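Local coordinates for mite allergen Der p 5 (Dermatophagoides pteronyssinus, PDB 3MQ1), which is a house dust mite allergen that is bound by IgE, forms homodimers and larger oligomers, and has no established physiological function, at residues K67-D70 with I71-Y75; G55-G58 with V59-L63; G84-L87 with E88-K92. One frame throughout, in Å; residues are numbered along the deposited sequence.

Contact 1: K67-D70 with I71-Y75. With MPD ((4S)-2-methyl-2,4-pentanediol), chain Y.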
ATOM      1  N   LYS B  67      -0.194  21.950  15.177  1.00 37.89           N
ATOM      2  CA  LYS B  67       1.184  21.771  14.727  1.00 53.85           C
ATOM      3  C   LYS B  67       1.913  20.609  15.401  1.00 49.98           C
ATOM      4  O   LYS B  67       2.800  19.999  14.803  1.00 58.33           O
ATOM      5  CB  LYS B  67       1.978  23.065  14.924  1.00 63.28           C
ATOM      6  CG  LYS B  67       2.021  23.554  16.364  1.00 68.39           C
ATOM      7  CD  LYS B  67       2.893  24.791  16.502  1.00 86.57           C
ATOM      8  CE  LYS B  67       4.329  24.504  16.093  1.00 75.72           C
ATOM      9  N   ASP B  68       1.541  20.307  16.640  1.00 44.23           N
ATOM     10  CA  ASP B  68       2.240  19.286  17.417  1.00 65.78           C
ATOM     11  C   ASP B  68       1.706  17.874  17.182  1.00 68.38           C
ATOM     12  O   ASP B  68       2.002  16.958  17.949  1.00 85.60           O
ATOM     13  CB  ASP B  68       2.188  19.623  18.909  1.00 82.68           C
ATOM     14  CG  ASP B  68       3.055  20.813  19.269  1.00 89.14           C
ATOM     15  OD1 ASP B  68       4.047  21.065  18.553  1.00 89.62           O
ATOM     16  OD2 ASP B  68       2.750  21.493  20.271  1.00 88.65           O
ATOM     17  N   LEU B  69       0.928  17.700  16.120  1.00 69.64           N
ATOM     18  CA  LEU B  69       0.356  16.395  15.806  1.00 61.98           C
ATOM     19  C   LEU B  69       1.386  15.465  15.176  1.00 65.54           C
ATOM     20  O   LEU B  69       2.273  15.908  14.446  1.00 74.89           O
ATOM     21  CB  LEU B  69      -0.842  16.544  14.867  1.00 51.38           C
ATOM     22  CG  LEU B  69      -2.029  17.360  15.376  1.00 44.30           C
ATOM     23  CD1 LEU B  69      -3.130  17.387  14.331  1.00 35.69           C
ATOM     24  CD2 LEU B  69      -2.546  16.794  16.688  1.00 41.37           C
ATOM     25  N   ASP B  70       1.264  14.173  15.465  1.00 48.39           N
ATOM     26  CA  ASP B  70       2.111  13.165  14.838  1.00 48.17           C
ATOM     27  C   ASP B  70       1.284  12.298  13.892  1.00 56.46           C
ATOM     28  O   ASP B  70       0.072  12.474  13.782  1.00 42.10           O
ATOM     29  CB  ASP B  70       2.816  12.305  15.893  1.00 38.59           C
ATOM     30  CG  ASP B  70       1.846  11.546  16.780  1.00 45.61           C
ATOM     31  OD1 ASP B  70       0.716  11.266  16.332  1.00 38.47           O
ATOM     32  OD2 ASP B  70       2.219  11.223  17.927  1.00 36.24           O
ATOM     33  N   ILE B  71       1.942  11.362  13.217  1.00 52.30           N
ATOM     34  CA  ILE B  71       1.279  10.517  12.229  1.00 53.69           C
ATOM     35  C   ILE B  71       0.082   9.778  12.821  1.00 52.21           C
ATOM     36  O   ILE B  71      -0.969   9.669  12.187  1.00 65.79           O
ATOM     37  CB  ILE B  71       2.248   9.479  11.638  1.00 57.28           C
ATOM     38  CG1 ILE B  71       3.672  10.034  11.602  1.00 69.48           C
ATOM     39  CG2 ILE B  71       1.788   9.048  10.252  1.00 54.72           C
ATOM     40  CD1 ILE B  71       4.694   9.047  11.087  1.00100.60           C
ATOM     41  N   PHE B  72       0.249   9.271  14.038  1.00 32.06           N
ATOM     42  CA  PHE B  72      -0.789   8.485  14.695  1.00 35.20           C
ATOM     43  C   PHE B  72      -1.988   9.344  15.081  1.00 39.07           C
ATOM     44  O   PHE B  72      -3.132   8.893  15.019  1.00 49.07           O
ATOM     45  CB  PHE B  72      -0.220   7.788  15.931  1.00 44.14           C
ATOM     46  CG  PHE B  72       1.081   7.085  15.679  1.00 34.63           C
ATOM     47  CD1 PHE B  72       1.115   5.895  14.971  1.00 31.87           C
ATOM     48  CD2 PHE B  72       2.272   7.613  16.150  1.00 41.75           C
ATOM     49  CE1 PHE B  72       2.311   5.246  14.737  1.00 28.95           C
ATOM     50  CE2 PHE B  72       3.471   6.967  15.919  1.00 45.19           C
ATOM     51  CZ  PHE B  72       3.490   5.783  15.211  1.00 36.13           C
ATOM     52  N   GLU B  73      -1.717  10.582  15.482  1.00 50.71           N
ATOM     53  CA  GLU B  73      -2.773  11.523  15.833  1.00 37.39           C
ATOM     54  C   GLU B  73      -3.488  12.005  14.578  1.00 38.86           C
ATOM     55  O   GLU B  73      -4.708  12.173  14.572  1.00 31.48           O
ATOM     56  CB  GLU B  73      -2.196  12.713  16.599  1.00 26.26           C
ATOM     57  CG  GLU B  73      -1.634  12.360  17.966  1.00 28.02           C
ATOM     58  CD  GLU B  73      -1.018  13.555  18.666  1.00 48.65           C
ATOM     59  OE1 GLU B  73       0.112  13.939  18.303  1.00 60.54           O
ATOM     60  OE2 GLU B  73      -1.664  14.107  19.581  1.00 45.33           O
ATOM     61  N   GLN B  74      -2.718  12.230  13.519  1.00 20.80           N
ATOM     62  CA  GLN B  74      -3.276  12.643  12.239  1.00 43.48           C
ATOM     63  C   GLN B  74      -4.176  11.553  11.672  1.00 50.70           C
ATOM     64  O   GLN B  74      -5.256  11.835  11.154  1.00 50.13           O
ATOM     65  CB  GLN B  74      -2.159  12.966  11.247  1.00 59.59           C
ATOM     66  CG  GLN B  74      -1.283  14.141  11.651  1.00 82.15           C
ATOM     67  CD  GLN B  74      -0.111  14.343  10.710  1.00 86.68           C
ATOM     68  OE1 GLN B  74       0.726  15.219  10.922  1.00 67.44           O
ATOM     69  NE2 GLN B  74      -0.047  13.529   9.663  1.00 98.11           N
ATOM     70  N   TYR B  75      -3.724  10.307  11.775  1.00 53.73           N
ATOM     71  CA  TYR B  75      -4.488   9.174  11.267  1.00 57.10           C
ATOM     72  C   TYR B  75      -5.807   9.017  12.014  1.00 49.16           C
ATOM     73  O   TYR B  75      -6.856   8.817  11.402  1.00 36.36           O
ATOM     74  CB  TYR B  75      -3.671   7.884  11.358  1.00 69.28           C
ATOM     75  CG  TYR B  75      -4.413   6.657  10.880  1.00 77.39           C
ATOM     76  CD1 TYR B  75      -4.547   6.386   9.526  1.00 74.32           C
ATOM     77  CD2 TYR B  75      -4.981   5.768  11.785  1.00 55.77           C
ATOM     78  CE1 TYR B  75      -5.225   5.266   9.084  1.00 73.05           C
ATOM     79  CE2 TYR B  75      -5.661   4.644  11.353  1.00 55.22           C
ATOM     80  CZ  TYR B  75      -5.779   4.399  10.001  1.00 64.09           C
ATOM     81  OH  TYR B  75      -6.456   3.283   9.566  1.00 60.40           O
TER
HETATM   82  C1  MPD Y 133       3.858  15.713  11.480  1.00 99.13           C
HETATM   83  C2  MPD Y 133       3.439  17.142  11.164  1.00101.11           C
HETATM   84  O2  MPD Y 133       2.241  17.459  11.916  1.00107.64           O
HETATM   85  CM  MPD Y 133       4.541  18.117  11.558  1.00 85.31           C
HETATM   86  C3  MPD Y 133       3.127  17.278   9.678  1.00100.07           C
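D70 OD1 accepts the backbone N-H of E73 at 2.7 Å between D70 OD1 and E73 N, the donor lying nearly in line with the C-O bond of the carboxylate. The aspartate can reach round to this amide because its CG sits between the backbone N and the carbonyl carbon (chi1 61°), which folds the short side chain over the first turn. Reciprocally, E73 OE1 receives the backbone N-H of D70 at 3.1 Å from D70 N, approached on the anti side and 30° out of the carboxylate plane. The two side chains cross at about a right angle with their carboxylate planes 64° apart; because each carboxylate serves a backbone N-H at the same helix start, D70 OD1 stands 3.4 Å from E73 OE1, two like charges. K41 of a neighbouring subunit probably eases this crowding, since it forms a salt bridge with D70 OD2 and a weak, long ion pair with E73 OE1. The first regular helical bond follows, from Q74 N to D70 O at 2.8 Å. L69 bridges both neighbours: its CB rests 4.0 Å from Q74 CG, and its CD2 lies beside the carboxylate of E73. The Q74 side chain runs out extended, and its OE1 lies 2.9 Å from O2 of a methylpentanediol, probably from the crystallisation liquor; that hydroxyl is also near L69 O. Aspartate suits an N-cap, where backbone amides lack helical acceptors, and the reciprocal pair D70 and E73 is a capping box, the classic start of an alpha-helix, here helix 71-99.

Contact 2: G55-G58 with V59-L63. With PO4 (phosphate ion), chain U.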
ATOM      1  N   GLY B  55     -20.975  19.145  12.558  1.00 47.85           N
ATOM      2  CA  GLY B  55     -20.254  19.896  13.569  1.00 51.21           C
ATOM      3  C   GLY B  55     -18.954  19.231  13.969  1.00 55.18           C
ATOM      4  O   GLY B  55     -17.906  19.875  14.019  1.00 60.32           O
ATOM      5  N   VAL B  56     -19.024  17.934  14.253  1.00 48.24           N
ATOM      6  CA  VAL B  56     -17.849  17.170  14.655  1.00 45.02           C
ATOM      7  C   VAL B  56     -16.758  17.226  13.589  1.00 52.28           C
ATOM      8  O   VAL B  56     -15.575  17.334  13.908  1.00 57.25           O
ATOM      9  CB  VAL B  56     -18.204  15.699  14.945  1.00 44.34           C
ATOM     10  CG1 VAL B  56     -16.956  14.912  15.312  1.00 22.06           C
ATOM     11  CG2 VAL B  56     -19.239  15.614  16.055  1.00 31.65           C
ATOM     12  N   ARG B  57     -17.162  17.154  12.325  1.00 62.15           N
ATOM     13  CA  ARG B  57     -16.211  17.235  11.221  1.00 57.12           C
ATOM     14  C   ARG B  57     -15.465  18.561  11.258  1.00 57.71           C
ATOM     15  O   ARG B  57     -14.241  18.598  11.129  1.00 61.61           O
ATOM     16  CB  ARG B  57     -16.920  17.077   9.875  1.00 46.92           C
ATOM     17  CG  ARG B  57     -15.990  17.231   8.680  1.00 58.79           C
ATOM     18  CD  ARG B  57     -16.751  17.229   7.363  1.00 61.32           C
ATOM     19  NE  ARG B  57     -17.481  15.984   7.152  1.00 73.29           N
ATOM     20  CZ  ARG B  57     -18.780  15.831   7.382  1.00 95.92           C
ATOM     21  NH1 ARG B  57     -19.501  16.850   7.831  1.00102.78           N
ATOM     22  NH2 ARG B  57     -19.360  14.661   7.162  1.00102.44           N
ATOM     23  N   GLY B  58     -16.210  19.648  11.430  1.00 56.22           N
ATOM     24  CA  GLY B  58     -15.618  20.968  11.534  1.00 49.35           C
ATOM     25  C   GLY B  58     -14.567  21.015  12.624  1.00 55.26           C
ATOM     26  O   GLY B  58     -13.533  21.665  12.477  1.00 64.73           O
ATOM     27  N   VAL B  59     -14.834  20.317  13.723  1.00 45.17           N
ATOM     28  CA  VAL B  59     -13.889  20.241  14.830  1.00 36.19           C
ATOM     29  C   VAL B  59     -12.673  19.413  14.431  1.00 47.22           C
ATOM     30  O   VAL B  59     -11.538  19.754  14.762  1.00 52.32           O
ATOM     31  CB  VAL B  59     -14.535  19.617  16.081  1.00 36.16           C
ATOM     32  CG1 VAL B  59     -13.530  19.551  17.221  1.00 46.63           C
ATOM     33  CG2 VAL B  59     -15.766  20.409  16.493  1.00 30.64           C
ATOM     34  N   LEU B  60     -12.922  18.323  13.712  1.00 44.40           N
ATOM     35  CA  LEU B  60     -11.859  17.436  13.258  1.00 34.67           C
ATOM     36  C   LEU B  60     -10.952  18.125  12.247  1.00 45.02           C
ATOM     37  O   LEU B  60      -9.764  17.817  12.153  1.00 54.10           O
ATOM     38  CB  LEU B  60     -12.450  16.161  12.653  1.00 33.37           C
ATOM     39  CG  LEU B  60     -13.238  15.277  13.618  1.00 40.08           C
ATOM     40  CD1 LEU B  60     -13.907  14.131  12.877  1.00 25.60           C
ATOM     41  CD2 LEU B  60     -12.333  14.754  14.722  1.00 33.95           C
ATOM     42  N   ASP B  61     -11.520  19.055  11.486  1.00 49.12           N
ATOM     43  CA  ASP B  61     -10.753  19.825  10.514  1.00 56.62           C
ATOM     44  C   ASP B  61      -9.835  20.816  11.219  1.00 69.21           C
ATOM     45  O   ASP B  61      -8.703  21.040  10.792  1.00 71.99           O
ATOM     46  CB  ASP B  61     -11.688  20.565   9.555  1.00 63.66           C
ATOM     47  CG  ASP B  61     -12.301  19.648   8.514  1.00 65.82           C
ATOM     48  OD1 ASP B  61     -11.699  18.594   8.223  1.00 55.83           O
ATOM     49  OD2 ASP B  61     -13.379  19.986   7.984  1.00 74.01           O
ATOM     50  N   ARG B  62     -10.334  21.406  12.299  1.00 65.66           N
ATOM     51  CA  ARG B  62      -9.563  22.361  13.085  1.00 54.20           C
ATOM     52  C   ARG B  62      -8.400  21.670  13.786  1.00 50.18           C
ATOM     53  O   ARG B  62      -7.279  22.180  13.800  1.00 47.61           O
ATOM     54  CB  ARG B  62     -10.461  23.045  14.116  1.00 68.96           C
ATOM     55  CG  ARG B  62     -11.618  23.820  13.514  1.00 83.07           C
ATOM     56  CD  ARG B  62     -12.681  24.125  14.556  1.00109.76           C
ATOM     57  NE  ARG B  62     -13.840  24.787  13.969  1.00127.77           N
ATOM     58  CZ  ARG B  62     -14.971  25.034  14.622  1.00140.70           C
ATOM     59  NH1 ARG B  62     -15.104  24.667  15.890  1.00142.07           N
ATOM     60  NH2 ARG B  62     -15.972  25.644  14.003  1.00145.11           N
ATOM     61  N   LEU B  63      -8.677  20.508  14.366  1.00 48.20           N
ATOM     62  CA  LEU B  63      -7.666  19.738  15.080  1.00 47.68           C
ATOM     63  C   LEU B  63      -6.493  19.377  14.178  1.00 49.19           C
ATOM     64  O   LEU B  63      -5.339  19.425  14.598  1.00 49.67           O
ATOM     65  CB  LEU B  63      -8.281  18.467  15.666  1.00 45.08           C
ATOM     66  CG  LEU B  63      -9.321  18.668  16.768  1.00 31.21           C
ATOM     67  CD1 LEU B  63     -10.009  17.355  17.106  1.00 35.98           C
ATOM     68  CD2 LEU B  63      -8.677  19.277  18.004  1.00 26.19           C
TER
HETATM   69  P   PO4 U 213     -18.907  23.718  14.848  1.00193.96           P
HETATM   70  O1  PO4 U 213     -18.577  23.384  13.412  1.00191.94           O
HETATM   71  O2  PO4 U 213     -18.622  22.520  15.720  1.00198.74           O
HETATM   72  O3  PO4 U 213     -18.054  24.869  15.319  1.00199.62           O
HETATM   73  O4  PO4 U 213     -20.365  24.094  14.957  1.00189.67           O
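V56 CG1 and L60 CD1 meet at 4.0 Å, two branched apolar side chains lying side by side and pointing the same way, one helical turn apart. The better-covered part of the contact lies around L60 and V59, both buried. L60 CG also sits over the carbonyl oxygen of V56, which the backbone N-H of L60 engages at 2.8 Å between L60 N and V56 O. Beyond it L60 touches A80 and K81 of helix 71-99 and M52 of a neighbouring subunit, so a leucine fits a position covered from more than one direction.

The opposite character appears at R62, an exposed and poorly ordered side chain. With CG beside the backbone N and opposite in torsion to the carbonyl carbon (chi1 -60°), the chain runs extended back past G58, where CG comes within 3.1 Å of G58 O. G58 C lies over one face of the guanidinium, while its edge meets a phosphate, probably from the crystallisation liquor: R62 NH2 to PO4 O3 measures 2.6 Å, a length the disorder makes uncertain, and the bond from R62 NH1 to the same oxygen is weak. The lack of a side chain at G58 keeps the phosphate's approach unobstructed.

R57 and D61 run alongside each other, yet their charged ends are turned to other partners, R57 to E88 and D61 to K81. The chemistry thus implies that apolar packing and salt bridges to helix 71-99 coexist with a loosely held, solvent-facing arginine beside a bound anion.

Contact 3: G84-L87 with E88-K92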
ATOM      1  N   GLY B  84     -17.146   9.512   9.721  1.00 48.92           N
ATOM      2  CA  GLY B  84     -18.215  10.490   9.794  1.00 53.13           C
ATOM      3  C   GLY B  84     -18.864  10.701   8.441  1.00 63.93           C
ATOM      4  O   GLY B  84     -20.075  10.898   8.345  1.00 64.22           O
ATOM      5  N   ASP B  85     -18.052  10.658   7.390  1.00 65.85           N
ATOM      6  CA  ASP B  85     -18.551  10.812   6.028  1.00 78.85           C
ATOM      7  C   ASP B  85     -19.461   9.651   5.643  1.00 77.79           C
ATOM      8  O   ASP B  85     -20.602   9.857   5.232  1.00 61.95           O
ATOM      9  CB  ASP B  85     -17.389  10.924   5.037  1.00 84.09           C
ATOM     10  CG  ASP B  85     -16.592  12.203   5.216  1.00 76.35           C
ATOM     11  OD1 ASP B  85     -17.098  13.134   5.876  1.00 84.16           O
ATOM     12  OD2 ASP B  85     -15.462  12.277   4.690  1.00 65.02           O
ATOM     13  N   ILE B  86     -18.950   8.431   5.779  1.00 75.87           N
ATOM     14  CA  ILE B  86     -19.710   7.235   5.433  1.00 74.20           C
ATOM     15  C   ILE B  86     -21.046   7.184   6.166  1.00 81.67           C
ATOM     16  O   ILE B  86     -22.094   6.989   5.551  1.00 80.25           O
ATOM     17  CB  ILE B  86     -18.916   5.951   5.741  1.00 62.65           C
ATOM     18  CG1 ILE B  86     -17.647   5.893   4.889  1.00 59.48           C
ATOM     19  CG2 ILE B  86     -19.778   4.721   5.497  1.00 72.29           C
ATOM     20  CD1 ILE B  86     -16.831   4.634   5.092  1.00 56.55           C
ATOM     21  N   LEU B  87     -21.000   7.359   7.483  1.00 71.98           N
ATOM     22  CA  LEU B  87     -22.206   7.347   8.302  1.00 64.54           C
ATOM     23  C   LEU B  87     -23.241   8.332   7.772  1.00 70.74           C
ATOM     24  O   LEU B  87     -24.388   7.967   7.522  1.00 86.94           O
ATOM     25  CB  LEU B  87     -21.868   7.674   9.758  1.00 56.48           C
ATOM     26  CG  LEU B  87     -23.054   7.782  10.718  1.00 42.81           C
ATOM     27  CD1 LEU B  87     -23.901   6.520  10.673  1.00 50.88           C
ATOM     28  CD2 LEU B  87     -22.575   8.063  12.134  1.00 43.29           C
ATOM     29  N   GLU B  88     -22.825   9.583   7.601  1.00 62.10           N
ATOM     30  CA  GLU B  88     -23.720  10.626   7.113  1.00 64.80           C
ATOM     31  C   GLU B  88     -24.216  10.311   5.706  1.00 90.73           C
ATOM     32  O   GLU B  88     -25.365  10.596   5.367  1.00110.13           O
ATOM     33  CB  GLU B  88     -23.018  11.985   7.130  1.00 58.07           C
ATOM     34  CG  GLU B  88     -23.925  13.151   6.779  1.00 65.59           C
ATOM     35  CD  GLU B  88     -23.180  14.467   6.710  1.00 74.95           C
ATOM     36  OE1 GLU B  88     -21.956  14.446   6.469  1.00 67.20           O
ATOM     37  OE2 GLU B  88     -23.818  15.525   6.893  1.00 79.83           O
ATOM     38  N   ARG B  89     -23.345   9.726   4.891  1.00 94.03           N
ATOM     39  CA  ARG B  89     -23.696   9.357   3.526  1.00103.31           C
ATOM     40  C   ARG B  89     -24.919   8.447   3.505  1.00 95.48           C
ATOM     41  O   ARG B  89     -25.901   8.726   2.818  1.00 94.46           O
ATOM     42  CB  ARG B  89     -22.518   8.672   2.832  1.00122.21           C
ATOM     43  CG  ARG B  89     -22.812   8.213   1.412  1.00137.19           C
ATOM     44  CD  ARG B  89     -21.596   7.550   0.781  1.00149.49           C
ATOM     45  NE  ARG B  89     -20.447   8.451   0.739  1.00159.07           N
ATOM     46  CZ  ARG B  89     -19.261   8.125   0.232  1.00166.08           C
ATOM     47  NH1 ARG B  89     -19.063   6.918  -0.280  1.00174.40           N
ATOM     48  NH2 ARG B  89     -18.272   9.008   0.236  1.00161.14           N
ATOM     49  N   ASP B  90     -24.851   7.356   4.262  1.00 97.81           N
ATOM     50  CA  ASP B  90     -25.958   6.412   4.341  1.00 98.29           C
ATOM     51  C   ASP B  90     -27.192   7.065   4.954  1.00 97.43           C
ATOM     52  O   ASP B  90     -28.319   6.770   4.561  1.00120.69           O
ATOM     53  CB  ASP B  90     -25.555   5.177   5.148  1.00 81.14           C
ATOM     54  CG  ASP B  90     -24.448   4.382   4.481  1.00 85.23           C
ATOM     55  OD1 ASP B  90     -24.071   4.728   3.342  1.00 96.66           O
ATOM     56  OD2 ASP B  90     -23.957   3.412   5.096  1.00 80.29           O
ATOM     57  N   LEU B  91     -26.970   7.953   5.918  1.00 74.55           N
ATOM     58  CA  LEU B  91     -28.062   8.678   6.556  1.00 65.17           C
ATOM     59  C   LEU B  91     -28.837   9.506   5.539  1.00 81.29           C
ATOM     60  O   LEU B  91     -30.061   9.409   5.447  1.00 83.49           O
ATOM     61  CB  LEU B  91     -27.528   9.587   7.665  1.00 50.71           C
ATOM     62  CG  LEU B  91     -26.950   8.900   8.903  1.00 72.07           C
ATOM     63  CD1 LEU B  91     -26.305   9.921   9.828  1.00 90.45           C
ATOM     64  CD2 LEU B  91     -28.026   8.112   9.633  1.00 57.23           C
ATOM     65  N   LYS B  92     -28.115  10.319   4.774  1.00 83.06           N
ATOM     66  CA  LYS B  92     -28.733  11.182   3.775  1.00 80.08           C
ATOM     67  C   LYS B  92     -29.491  10.370   2.729  1.00 95.02           C
ATOM     68  O   LYS B  92     -30.588  10.746   2.315  1.00 88.59           O
ATOM     69  CB  LYS B  92     -27.677  12.058   3.098  1.00 64.52           C
TER
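L87 overlaps L91 one turn further along the helix, its CG lying 4.0 Å from L91 CD1. The two leucines meet obliquely, and their first torsions differ: L87 CG stands opposite the backbone N (chi1 176°), whereas L91 CG lies opposite the carbonyl carbon (chi1 -68°) and so leans back along the helix toward L87. That lean also brings L91 CG over the carbonyl oxygen of L87, 3.1 Å from L87 O, the same oxygen that accepts the backbone N-H of L91 at 3.0 Å between L91 N and L87 O. Leucine suits both places, for its branched end spreads widely enough to touch a residue on its own helix and residues on the neighbouring helix 36-63.

R89 begins close to the backbone, with CB 3.2 Å from I86 O; its chain, bent at chi3, then turns the guanidinium back along the helix on the D85 side, exposed and not in contact with D85. D90 stays near I86, where D90 N donates to I86 O at 3.1 Å. E88 extends fully from its CB, which is 3.4 Å from G84 O, and this length carries its carboxylate across to R57. D85 reaches the same arginine with a shorter arm. D85 OD1 and E88 OE1 lie 5.1 Å apart because both make salt bridges with R57 NH2, which probably offsets their like charges.

All of residues 84-92 belong to the immunodominant conformational IgE-binding region 73-103. Within the three-helix chain, this part of helix 71-99 lies against helix 36-63, with L87, E88 and L91 all touching I53. From a neighbouring subunit, R8 packs on I86, I9 on L87 and L5 on D90.

How the contacts relate
Along the chain contact 2 comes first, near the end of helix 36-63, followed by contact 1 at the loop and start of helix 71-99, and then contact 3 further along that helix. Contacts 1 and 2 have centres about 15 Å apart and touch where L69 CD1 packs against L63 O. Contacts 2 and 3, with centres about 16 Å apart, are joined by a charged bridge between the two helices. Contacts 1 and 3 share helix 71-99 but do not touch, their centres being about 25 Å apart. All three contacts meet the same neighbouring subunit, and residues 73-103, an immunodominant IgE-binding region, include part of contact 1 and all of contact 3.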